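Local atomic coordinates of glutathione S-transferase, N-terminal domain protein (Pseudomonas putida, PDB entry 4NAX), a protein that binds oxidized glutathione disulfide and, as a member of the glutathione S-transferase superfamily, probably acts as a glutathione-dependent transferase. Residues Gln117-Gln122 with Asp182-Pro187; Pro128-Val133 with Pro187-Leu192; Phe136-Gly141 with Glu194-Arg199. All blocks are in the same frame, centred on the assembly; numbering follows the deposited sequence. Where two conformers were deposited one is given.

Interaction 1: residues Gln117-Gln122 with Asp182-Pro187; sequences QWLMFQ and DIAIFP
Apolar contact between Gln122, Leu119, Ala184 and Ile185 carries this helix-to-helix meeting; no hydrogen bond spans it. The short segments of the two helices run side by side with their axes 9.0 Å apart at a crossing angle of 29°, and the backbones come nearest at Gln122 and Ile185. Ala184 suits this place because a lone methyl lets two longer side chains close over it. One is Leu119, whose CB does not aim at the other helix, but whose CG stands anti to the backbone N (chi1 179°), carrying CD1 across to Ala184 CB at 3.6 Å. The other is Gln122, whose chain bends at chi2 (-77°) and lies along the turn holding Ala184 and Ile185. Its methylene CG sits 3.6 Å from Ile185 CG1, while the end methyl of Ile185, CD1, lies 4.1 Å from Trp118 O.

Among the polar atoms, Ala184 O faces the methylene CG of Gln122 at 3.4 Å and is buried here with no hydrogen-bond donor. Its usual helical partner would be Trp188 N, but the helix is kinked at Pro187 and Trp188, and neither N bonds to the turn before.

Behind the contact, Leu164 of helix 148-168 touches both Phe121 and Ile185, and Leu119 reaches Met120 of the second subunit. Near-parallel helices packed in this way are characteristic of the all-helical C-terminal domain of the glutathione transferase fold.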
loop_
_atom_site.group_PDB
_atom_site.type_symbol
_atom_site.label_atom_id
_atom_site.label_comp_id
_atom_site.label_asym_id
_atom_site.label_seq_id
_atom_site.Cartn_x
_atom_site.Cartn_y
_atom_site.Cartn_z
ATOM N N GLN A 117 3.206 9.518 -0.609
ATOM C CA GLN A 117 2.299 9.394 -1.731
ATOM C C GLN A 117 2.813 8.377 -2.749
ATOM O O GLN A 117 2.093 7.462 -3.153
ATOM C CB GLN A 117 2.124 10.757 -2.390
ATOM C CG GLN A 117 1.459 10.765 -3.745
ATOM C CD GLN A 117 1.537 12.167 -4.305
ATOM O OE1 GLN A 117 0.686 13.009 -4.042
ATOM N NE2 GLN A 117 2.632 12.455 -4.981
ATOM N N TRP A 118 4.062 8.532 -3.183
ATOM C CA TRP A 118 4.583 7.607 -4.169
ATOM C C TRP A 118 4.787 6.189 -3.624
ATOM O O TRP A 118 4.612 5.215 -4.359
ATOM C CB TRP A 118 5.839 8.172 -4.818
ATOM C CG TRP A 118 5.527 9.329 -5.736
ATOM C CD1 TRP A 118 5.895 10.644 -5.563
ATOM C CD2 TRP A 118 4.757 9.292 -6.946
ATOM N NE1 TRP A 118 5.408 11.408 -6.598
ATOM C CE2 TRP A 118 4.706 10.601 -7.458
ATOM C CE3 TRP A 118 4.107 8.283 -7.645
ATOM C CZ2 TRP A 118 4.054 10.902 -8.667
ATOM C CZ3 TRP A 118 3.474 8.577 -8.828
ATOM C CH2 TRP A 118 3.447 9.881 -9.325
ATOM N N LEU A 119 5.102 6.083 -2.337
ATOM C CA LEU A 119 5.136 4.786 -1.673
ATOM C C LEU A 119 3.772 4.088 -1.705
ATOM O O LEU A 119 3.675 2.896 -1.986
ATOM C CB LEU A 119 5.647 4.946 -0.238
ATOM C CG LEU A 119 5.709 3.668 0.590
ATOM C CD1 LEU A 119 6.663 2.649 -0.010
ATOM C CD2 LEU A 119 6.081 4.002 2.038
ATOM N N MET A 120 2.719 4.854 -1.425
ATOM C CA MET A 120 1.357 4.301 -1.451
ATOM C C MET A 120 0.928 3.915 -2.880
ATOM O O MET A 120 0.280 2.891 -3.081
ATOM C CB MET A 120 0.385 5.330 -0.887
ATOM C CG MET A 120 0.525 5.553 0.610
ATOM S SD MET A 120 0.050 4.089 1.542
ATOM C CE MET A 120 0.441 4.687 3.189
ATOM N N PHE A 121 1.314 4.716 -3.866
ATOM C CA PHE A 121 1.092 4.413 -5.269
ATOM C C PHE A 121 1.730 3.052 -5.603
ATOM O O PHE A 121 1.139 2.206 -6.300
ATOM C CB PHE A 121 1.655 5.550 -6.131
ATOM C CG PHE A 121 1.810 5.234 -7.594
ATOM C CD1 PHE A 121 0.765 5.412 -8.477
ATOM C CD2 PHE A 121 3.021 4.794 -8.080
ATOM C CE1 PHE A 121 0.932 5.162 -9.827
ATOM C CE2 PHE A 121 3.188 4.531 -9.429
ATOM C CZ PHE A 121 2.134 4.707 -10.300
ATOM N N GLN A 122 2.942 2.832 -5.096
ATOM C CA GLN A 122 3.601 1.559 -5.297
ATOM C C GLN A 122 2.816 0.425 -4.654
ATOM O O GLN A 122 2.557 -0.623 -5.267
ATOM C CB GLN A 122 5.039 1.604 -4.764
ATOM C CG GLN A 122 5.855 0.366 -5.100
ATOM C CD GLN A 122 5.518 -0.831 -4.226
ATOM O OE1 GLN A 122 5.529 -0.728 -3.007
ATOM N NE2 GLN A 122 5.265 -1.978 -4.834
ATOM N N ASP A 182 11.622 5.112 -4.220
ATOM C CA ASP A 182 12.411 4.459 -5.269
ATOM C C ASP A 182 12.685 3.005 -4.925
ATOM O O ASP A 182 12.581 2.117 -5.772
ATOM C CB ASP A 182 13.715 5.192 -5.512
ATOM C CG ASP A 182 13.496 6.667 -5.754
ATOM O OD1 ASP A 182 12.870 7.021 -6.770
ATOM O OD2 ASP A 182 13.929 7.472 -4.920
ATOM N N ILE A 183 13.048 2.779 -3.668
ATOM C CA ILE A 183 13.350 1.433 -3.201
ATOM C C ILE A 183 12.115 0.526 -3.315
ATOM O O ILE A 183 12.231 -0.663 -3.626
ATOM C CB ILE A 183 13.926 1.477 -1.773
ATOM C CG1 ILE A 183 15.302 2.170 -1.819
ATOM C CG2 ILE A 183 14.041 0.079 -1.175
ATOM C CD1 ILE A 183 15.855 2.518 -0.456
ATOM N N ALA A 184 10.930 1.081 -3.105
ATOM C CA ALA A 184 9.709 0.292 -3.234
ATOM C C ALA A 184 9.366 -0.025 -4.693
ATOM O O ALA A 184 8.871 -1.106 -4.990
ATOM C CB ALA A 184 8.539 1.034 -2.595
ATOM N N ILE A 185 9.598 0.930 -5.592
ATOM C CA ILE A 185 9.133 0.818 -6.969
ATOM C C ILE A 185 10.064 0.027 -7.891
ATOM O O ILE A 185 9.623 -0.857 -8.624
ATOM C CB ILE A 185 8.897 2.233 -7.547
ATOM C CG1 ILE A 185 7.672 2.872 -6.893
ATOM C CG2 ILE A 185 8.781 2.206 -9.059
ATOM C CD1 ILE A 185 7.554 4.361 -7.109
ATOM N N PHE A 186 11.359 0.333 -7.858
ATOM C CA PHE A 186 12.227 -0.206 -8.898
ATOM C C PHE A 186 12.484 -1.720 -8.842
ATOM O O PHE A 186 12.618 -2.322 -9.896
ATOM C CB PHE A 186 13.495 0.670 -9.057
ATOM C CG PHE A 186 13.125 2.019 -9.617
ATOM C CD1 PHE A 186 12.745 2.132 -10.943
ATOM C CD2 PHE A 186 13.046 3.136 -8.812
ATOM C CE1 PHE A 186 12.274 3.338 -11.448
ATOM C CE2 PHE A 186 12.593 4.347 -9.298
ATOM C CZ PHE A 186 12.211 4.443 -10.619
ATOM N N PRO A 187 12.474 -2.347 -7.648
ATOM C CA PRO A 187 12.532 -3.824 -7.672
ATOM C C PRO A 187 11.362 -4.445 -8.396
ATOM O O PRO A 187 11.485 -5.545 -8.971
ATOM C CB PRO A 187 12.546 -4.208 -6.188
ATOM C CG PRO A 187 13.178 -3.001 -5.516
ATOM C CD PRO A 187 12.550 -1.838 -6.263
#

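Interaction 2: residues Pro128-Val133 with Pro187-Leu192; sequences PMFGQV and PWVRNL. With GDS (oxidized glutathione disulfide), chain C.
Phe130 and Trp188 meet just beside the bound glutathione disulfide. Phe130 CB lies 3.6 Å from Trp188 CE3. With CG beside the backbone N (chi1 -70°), the ring enters the groove between the helices, where its rim atom CD2 approaches Trp188 O at 3.5 Å, close to the ring plane. Further out, CE2 comes 4.0 Å from Val189 CA. Over one face lies Leu192, whose methyl CD2 stands 3.7 Å from the ring centroid and 7° off its normal, a CH-pi contact nearly along the ring normal. Phe130 CZ, at the tip, is also 3.8 Å from Leu192 CD2. Leucine is apt here because its forked end serves two partners: CD1, the other branch, rests on Val133 CG1 at 3.8 Å.

The indole of Trp188 joins this core to the ligand. Its CZ2 lies 3.4 Å from OE4 of the disulfide, while its NE1 is hydrogen-bonded to Asn30. Gly131, having no side chain, lets O2 of the ligand approach its CA to 3.4 Å.

The chemistry is therefore two-sided: dispersion and CH-pi contacts pack the helices together, and the same tryptophan and glycine form part of the glutathione disulfide pocket, so helix packing probably also shapes this side of it.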
loop_
_atom_site.group_PDB
_atom_site.type_symbol
_atom_site.label_atom_id
_atom_site.label_comp_id
_atom_site.label_asym_id
_atom_site.label_seq_id
_atom_site.Cartn_x
_atom_site.Cartn_y
_atom_site.Cartn_z
ATOM N N PRO A 128 0.591 -4.714 -6.675
ATOM C CA PRO A 128 -0.550 -5.600 -6.925
ATOM C C PRO A 128 -0.758 -5.859 -8.411
ATOM O O PRO A 128 -1.035 -6.988 -8.800
ATOM C CB PRO A 128 -1.721 -4.824 -6.289
ATOM C CG PRO A 128 -1.086 -4.101 -5.133
ATOM C CD PRO A 128 0.252 -3.645 -5.704
ATOM N N MET A 129 -0.606 -4.830 -9.245
ATOM C CA MET A 129 -0.889 -4.982 -10.674
ATOM C C MET A 129 0.214 -5.695 -11.417
ATOM O O MET A 129 -0.060 -6.578 -12.238
ATOM C CB MET A 129 -1.249 -3.635 -11.291
ATOM C CG MET A 129 -2.481 -3.018 -10.640
ATOM S SD MET A 129 -3.983 -4.023 -10.868
ATOM C CE MET A 129 -4.211 -4.677 -9.268
ATOM N N PHE A 130 1.474 -5.347 -11.149
ATOM C CA PHE A 130 2.541 -6.067 -11.784
ATOM C C PHE A 130 2.498 -7.543 -11.379
ATOM O O PHE A 130 2.766 -8.441 -12.180
ATOM C CB PHE A 130 3.936 -5.480 -11.469
ATOM C CG PHE A 130 4.256 -4.142 -12.095
ATOM C CD1 PHE A 130 3.340 -3.361 -12.763
ATOM C CD2 PHE A 130 5.553 -3.648 -11.938
ATOM C CE1 PHE A 130 3.706 -2.125 -13.277
ATOM C CE2 PHE A 130 5.911 -2.421 -12.432
ATOM C CZ PHE A 130 4.986 -1.656 -13.109
ATOM N N GLY A 131 2.153 -7.803 -10.123
ATOM C CA GLY A 131 2.045 -9.173 -9.668
ATOM C C GLY A 131 1.007 -9.968 -10.446
ATOM O O GLY A 131 1.192 -11.162 -10.679
ATOM N N GLN A 132 -0.087 -9.327 -10.865
ATOM C CA GLN A 132 -1.086 -10.023 -11.667
ATOM C C GLN A 132 -0.582 -10.307 -13.078
ATOM O O GLN A 132 -0.946 -11.327 -13.659
ATOM C CB GLN A 132 -2.421 -9.280 -11.720
ATOM C CG GLN A 132 -3.042 -8.918 -10.373
ATOM C CD GLN A 132 -2.838 -9.978 -9.331
ATOM O OE1 GLN A 132 -3.305 -11.109 -9.475
ATOM N NE2 GLN A 132 -2.138 -9.628 -8.273
ATOM N N VAL A 133 0.246 -9.423 -13.638
ATOM C CA VAL A 133 0.897 -9.735 -14.909
ATOM C C VAL A 133 1.752 -10.998 -14.739
ATOM O O VAL A 133 1.755 -11.870 -15.605
ATOM C CB VAL A 133 1.736 -8.574 -15.447
ATOM C CG1 VAL A 133 2.519 -8.990 -16.690
ATOM C CG2 VAL A 133 0.809 -7.401 -15.773
ATOM N N PRO A 187 12.474 -2.347 -7.648
ATOM C CA PRO A 187 12.532 -3.824 -7.672
ATOM C C PRO A 187 11.362 -4.445 -8.396
ATOM O O PRO A 187 11.485 -5.545 -8.971
ATOM C CB PRO A 187 12.546 -4.208 -6.188
ATOM C CG PRO A 187 13.178 -3.001 -5.516
ATOM C CD PRO A 187 12.550 -1.838 -6.263
ATOM N N TRP A 188 10.202 -3.791 -8.335
ATOM C CA TRP A 188 9.030 -4.293 -9.051
ATOM C C TRP A 188 9.129 -4.081 -10.561
ATOM O O TRP A 188 8.709 -4.940 -11.333
ATOM C CB TRP A 188 7.746 -3.686 -8.486
ATOM C CG TRP A 188 7.113 -4.580 -7.469
ATOM C CD1 TRP A 188 7.035 -4.409 -6.117
ATOM C CD2 TRP A 188 6.468 -5.816 -7.761
ATOM N NE1 TRP A 188 6.342 -5.469 -5.553
ATOM C CE2 TRP A 188 5.980 -6.337 -6.553
ATOM C CE3 TRP A 188 6.255 -6.533 -8.944
ATOM C CZ2 TRP A 188 5.278 -7.524 -6.491
ATOM C CZ3 TRP A 188 5.581 -7.723 -8.879
ATOM C CH2 TRP A 188 5.083 -8.210 -7.657
ATOM N N VAL A 189 9.647 -2.928 -10.977
ATOM C CA VAL A 189 9.891 -2.706 -12.395
ATOM C C VAL A 189 10.864 -3.781 -12.919
ATOM O O VAL A 189 10.620 -4.409 -13.969
ATOM C CB VAL A 189 10.412 -1.283 -12.672
ATOM C CG1 VAL A 189 10.690 -1.104 -14.157
ATOM C CG2 VAL A 189 9.442 -0.196 -12.202
ATOM N N ARG A 190 11.954 -4.006 -12.182
ATOM C CA ARG A 190 12.894 -5.072 -12.547
ATOM C C ARG A 190 12.185 -6.425 -12.665
ATOM O O ARG A 190 12.388 -7.166 -13.635
ATOM C CB ARG A 190 14.011 -5.172 -11.516
ATOM C CG ARG A 190 14.954 -6.337 -11.756
ATOM C CD ARG A 190 16.030 -6.428 -10.696
ATOM N NE ARG A 190 16.843 -7.626 -10.832
ATOM C CZ ARG A 190 16.675 -8.756 -10.144
ATOM N NH1 ARG A 190 15.741 -8.881 -9.214
ATOM N NH2 ARG A 190 17.478 -9.773 -10.380
ATOM N N ASN A 191 11.364 -6.765 -11.681
ATOM C CA ASN A 191 10.716 -8.064 -11.691
ATOM C C ASN A 191 9.808 -8.253 -12.904
ATOM O O ASN A 191 9.751 -9.343 -13.482
ATOM C CB ASN A 191 9.913 -8.280 -10.410
ATOM C CG ASN A 191 9.825 -9.735 -10.029
ATOM O OD1 ASN A 191 10.843 -10.407 -9.932
ATOM N ND2 ASN A 191 8.623 -10.218 -9.790
ATOM N N LEU A 192 9.103 -7.183 -13.278
ATOM C CA LEU A 192 8.202 -7.220 -14.403
ATOM C C LEU A 192 8.950 -7.532 -15.695
ATOM O O LEU A 192 8.481 -8.338 -16.516
ATOM C CB LEU A 192 7.453 -5.897 -14.507
ATOM C CG LEU A 192 6.438 -5.743 -15.629
ATOM C CD1 LEU A 192 5.257 -6.659 -15.418
ATOM C CD2 LEU A 192 5.988 -4.294 -15.703
HETATM N N1 GDS C . -0.276 -15.956 -3.400
HETATM C CA1 GDS C . 0.459 -15.283 -4.470
HETATM C C1 GDS C . -0.261 -15.423 -5.793
HETATM O OE1 GDS C . -0.005 -14.584 -6.688
HETATM O OE2 GDS C . -1.080 -16.351 -5.975
HETATM C CB1 GDS C . 1.863 -15.889 -4.577
HETATM C CG1 GDS C . 2.868 -15.029 -5.355
HETATM C CD1 GDS C . 3.164 -13.737 -4.636
HETATM O O1 GDS C . 3.063 -13.661 -3.426
HETATM N N2 GDS C . 3.516 -12.720 -5.414
HETATM C CA2 GDS C . 3.907 -11.426 -4.893
HETATM C C2 GDS C . 2.948 -10.352 -5.333
HETATM O O2 GDS C . 2.469 -10.357 -6.461
HETATM C CB2 GDS C . 5.313 -11.070 -5.379
HETATM S SG2 GDS C . 6.625 -12.080 -4.702
HETATM N N3 GDS C . 2.695 -9.384 -4.455
HETATM C CA3 GDS C . 1.779 -8.293 -4.743
HETATM C C3 GDS C . 2.130 -6.986 -4.065
HETATM O OE3 GDS C . 1.188 -6.185 -3.889
HETATM O OE4 GDS C . 3.318 -6.770 -3.802
HETATM N N4 GDS C . 3.829 -14.633 -0.673
HETATM C CA4 GDS C . 3.591 -15.848 0.076
HETATM C C4 GDS C . 2.220 -16.427 -0.139
HETATM O OE5 GDS C . 1.920 -17.512 0.440
HETATM O OE6 GDS C . 1.445 -15.826 -0.927
HETATM C C5 GDS C . 4.574 -13.659 -0.168
HETATM O O5 GDS C . 5.056 -13.732 0.958
HETATM C CA5 GDS C . 4.843 -12.462 -1.054
HETATM N N5 GDS C . 4.745 -11.232 -0.275
HETATM C CB5 GDS C . 6.244 -12.614 -1.648
HETATM S SG5 GDS C . 6.787 -11.239 -2.664
HETATM C CA6 GDS C . 2.812 -6.909 1.032
HETATM C C6 GDS C . 4.134 -6.243 1.267
HETATM O OE7 GDS C . 4.898 -6.733 2.134
HETATM O OE8 GDS C . 4.399 -5.225 0.586
HETATM N N6 GDS C . 1.811 -5.894 0.647
HETATM C CB6 GDS C . 2.944 -7.972 -0.060
HETATM C CG6 GDS C . 3.875 -9.109 0.372
HETATM C CD6 GDS C . 3.888 -10.258 -0.599
HETATM O O6 GDS C . 3.190 -10.263 -1.619
#

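Interaction 3: residues Phe136-Gly141 with Glu194-Arg199; sequences FHFFAG and ERYNAR. With FMT (formic acid), chain E.
This is a partly buried, mainly aromatic contact with one hydrogen bond, between the end of helix 109-137 with the chain that leaves it, and the loop that follows helix 180-193. The bond runs from His137 NE2 to Asn197 O, at 2.9 Å but bent, with an N-H...O angle of 134°; the donor stands above the carbonyl plane. Histidine suits the place because its NE2 donor ties the helix end to this loop carbonyl. Separately, His137 ND1 donates to O2 of formic acid, probably from the crystallisation liquor, at 2.6 Å; Lys147 and Arg150 also hold it.

Phe138 lies at the centre. Its chi1 of -175° swings the ring away from its own N and against the type I turn Glu194-Asn197, where Arg195 O sits over one face, 3.2 Å from Phe138 CE1 and offset toward the rim. Arg195 extends past the ring and sets its guanidinium face over Phe138 CE2, which lies 3.8 Å from Arg195 CZ, with the two planes 67° apart. Its NH2 then meets the edge of Phe139 at CZ, 3.7 Å away. A long, flat-ended side chain thus serves both rings, its charge at the surface. Phe139 CE2 also reaches Tyr196 CE1, at 3.8 Å.

Tyr196 packs on Trp188 and Asn191 of helix 180-193, Ala198 on Leu192 and on Val133 of helix 109-137, so the loop closes over both helix ends.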
loop_
_atom_site.group_PDB
_atom_site.type_symbol
_atom_site.label_atom_id
_atom_site.label_comp_id
_atom_site.label_asym_id
_atom_site.label_seq_id
_atom_site.Cartn_x
_atom_site.Cartn_y
_atom_site.Cartn_z
ATOM N N PHE A 136 -0.586 -14.018 -14.893
ATOM C CA PHE A 136 -1.196 -14.263 -16.201
ATOM C C PHE A 136 -0.234 -14.394 -17.374
ATOM O O PHE A 136 -0.654 -14.714 -18.494
ATOM C CB PHE A 136 -2.285 -13.222 -16.491
ATOM C CG PHE A 136 -3.520 -13.409 -15.649
ATOM C CD1 PHE A 136 -4.358 -14.503 -15.868
ATOM C CD2 PHE A 136 -3.836 -12.534 -14.624
ATOM C CE1 PHE A 136 -5.471 -14.707 -15.095
ATOM C CE2 PHE A 136 -4.964 -12.729 -13.844
ATOM C CZ PHE A 136 -5.790 -13.813 -14.086
ATOM N N HIS A 137 1.057 -14.183 -17.116
ATOM C CA HIS A 137 2.078 -14.334 -18.157
ATOM C C HIS A 137 3.214 -15.292 -17.814
ATOM O O HIS A 137 3.848 -15.836 -18.712
ATOM C CB HIS A 137 2.674 -12.971 -18.529
ATOM C CG HIS A 137 3.657 -13.039 -19.655
ATOM N ND1 HIS A 137 3.319 -13.488 -20.912
ATOM C CD2 HIS A 137 4.977 -12.747 -19.703
ATOM C CE1 HIS A 137 4.384 -13.450 -21.690
ATOM N NE2 HIS A 137 5.402 -13.004 -20.981
ATOM N N PHE A 138 3.464 -15.497 -16.529
ATOM C CA PHE A 138 4.599 -16.300 -16.078
ATOM C C PHE A 138 4.197 -17.521 -15.241
ATOM O O PHE A 138 4.809 -18.584 -15.360
ATOM C CB PHE A 138 5.592 -15.379 -15.333
ATOM C CG PHE A 138 6.872 -16.056 -14.925
ATOM C CD1 PHE A 138 7.862 -16.326 -15.860
ATOM C CD2 PHE A 138 7.086 -16.405 -13.605
ATOM C CE1 PHE A 138 9.038 -16.959 -15.474
ATOM C CE2 PHE A 138 8.260 -17.022 -13.211
ATOM C CZ PHE A 138 9.230 -17.307 -14.145
ATOM N N PHE A 139 3.194 -17.375 -14.381
ATOM C CA PHE A 139 2.736 -18.475 -13.541
ATOM C C PHE A 139 1.506 -19.156 -14.184
ATOM O O PHE A 139 1.356 -19.118 -15.399
ATOM C CB PHE A 139 2.517 -18.007 -12.091
ATOM C CG PHE A 139 3.773 -17.467 -11.435
ATOM C CD1 PHE A 139 4.831 -18.325 -11.101
ATOM C CD2 PHE A 139 3.914 -16.116 -11.147
ATOM C CE1 PHE A 139 5.986 -17.838 -10.502
ATOM C CE2 PHE A 139 5.067 -15.629 -10.549
ATOM C CZ PHE A 139 6.103 -16.483 -10.229
ATOM N N ALA A 140 0.634 -19.783 -13.410
ATOM C CA ALA A 140 -0.382 -20.670 -13.993
ATOM C C ALA A 140 -1.326 -19.976 -14.966
ATOM O O ALA A 140 -1.757 -20.550 -15.990
ATOM C CB ALA A 140 -1.172 -21.354 -12.888
ATOM N N GLY A 141 -1.631 -18.719 -14.683
ATOM C CA GLY A 141 -2.595 -18.013 -15.514
ATOM C C GLY A 141 -2.150 -17.877 -16.962
ATOM O O GLY A 141 -2.954 -17.622 -17.839
ATOM N N GLU A 194 12.278 -8.607 -16.064
ATOM C CA GLU A 194 13.230 -9.704 -15.977
ATOM C C GLU A 194 12.494 -11.001 -15.661
ATOM O O GLU A 194 12.133 -11.746 -16.574
ATOM C CB GLU A 194 14.353 -9.390 -14.970
ATOM C CG GLU A 194 15.200 -8.198 -15.378
ATOM C CD GLU A 194 16.475 -8.010 -14.566
ATOM O OE1 GLU A 194 17.124 -6.957 -14.771
ATOM O OE2 GLU A 194 16.840 -8.874 -13.729
ATOM N N ARG A 195 12.240 -11.262 -14.385
ATOM C CA ARG A 195 11.652 -12.527 -13.979
ATOM C C ARG A 195 10.373 -12.876 -14.729
ATOM O O ARG A 195 10.226 -13.999 -15.201
ATOM C CB ARG A 195 11.424 -12.579 -12.470
ATOM C CG ARG A 195 10.737 -13.855 -11.996
ATOM C CD ARG A 195 10.988 -14.088 -10.520
ATOM N NE ARG A 195 10.201 -15.174 -9.935
ATOM C CZ ARG A 195 10.422 -16.476 -10.128
ATOM N NH1 ARG A 195 11.395 -16.897 -10.935
ATOM N NH2 ARG A 195 9.648 -17.370 -9.515
ATOM N N TYR A 196 9.446 -11.930 -14.855
ATOM C CA TYR A 196 8.170 -12.261 -15.475
ATOM C C TYR A 196 8.224 -12.311 -16.979
ATOM O O TYR A 196 7.223 -12.669 -17.612
ATOM C CB TYR A 196 7.080 -11.274 -15.092
ATOM C CG TYR A 196 6.683 -11.257 -13.656
ATOM C CD1 TYR A 196 6.983 -12.303 -12.779
ATOM C CD2 TYR A 196 5.905 -10.202 -13.187
ATOM C CE1 TYR A 196 6.552 -12.269 -11.468
ATOM C CE2 TYR A 196 5.487 -10.163 -11.880
ATOM C CZ TYR A 196 5.795 -11.185 -11.024
ATOM O OH TYR A 196 5.372 -11.105 -9.723
ATOM N N ASN A 197 9.360 -11.944 -17.563
ATOM C CA ASN A 197 9.503 -12.004 -19.016
ATOM C C ASN A 197 8.452 -11.154 -19.760
ATOM O O ASN A 197 7.948 -11.544 -20.818
ATOM C CB ASN A 197 9.368 -13.455 -19.523
ATOM C CG ASN A 197 10.409 -14.403 -18.970
ATOM O OD1 ASN A 197 10.102 -15.566 -18.709
ATOM N ND2 ASN A 197 11.645 -13.943 -18.829
ATOM N N ALA A 198 8.094 -10.008 -19.180
ATOM C CA ALA A 198 7.000 -9.186 -19.705
ATOM C C ALA A 198 7.455 -7.903 -20.382
ATOM O O ALA A 198 6.659 -7.009 -20.646
ATOM C CB ALA A 198 5.997 -8.874 -18.605
ATOM N N ARG A 199 8.739 -7.830 -20.687
ATOM C CA ARG A 199 9.299 -6.636 -21.306
ATOM C C ARG A 199 8.558 -6.224 -22.596
ATOM O O ARG A 199 8.140 -5.069 -22.760
ATOM C CB ARG A 199 10.779 -6.877 -21.564
ATOM C CG ARG A 199 11.545 -5.615 -21.822
ATOM C CD ARG A 199 12.964 -5.902 -22.238
ATOM N NE ARG A 199 13.643 -4.626 -22.244
ATOM C CZ ARG A 199 14.365 -4.174 -21.232
ATOM N NH1 ARG A 199 14.542 -4.927 -20.154
ATOM N NH2 ARG A 199 14.925 -2.980 -21.310
HETATM C C FMT E . 0.348 -15.257 -21.680
HETATM O O1 FMT E . -0.745 -15.379 -22.209
HETATM O O2 FMT E . 1.058 -14.179 -21.995
#

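Overall arrangement
The three contacts follow one another along one pair of neighbouring helices, 109-137 and 180-193. Interactions 1 and 2 have centres 12 Å apart, share Pro187 and touch through Gln122 and Trp188; interaction 3, a further 9 Å from interaction 2, joins the last residues of helix 109-137 and the chain after it to the loop following helix 180-193. Along the sequence all three first segments precede all three second segments, in the same order, as expected of two nearly parallel helices. Asn191 O and Leu192 O lie within probable hydrogen-bonding distance of Tyr196 N and Ala198 N, respectively. Interactions 1 and 2 also touch the second subunit, so this helical core links the dimer interface with the glutathione disulfide pocket.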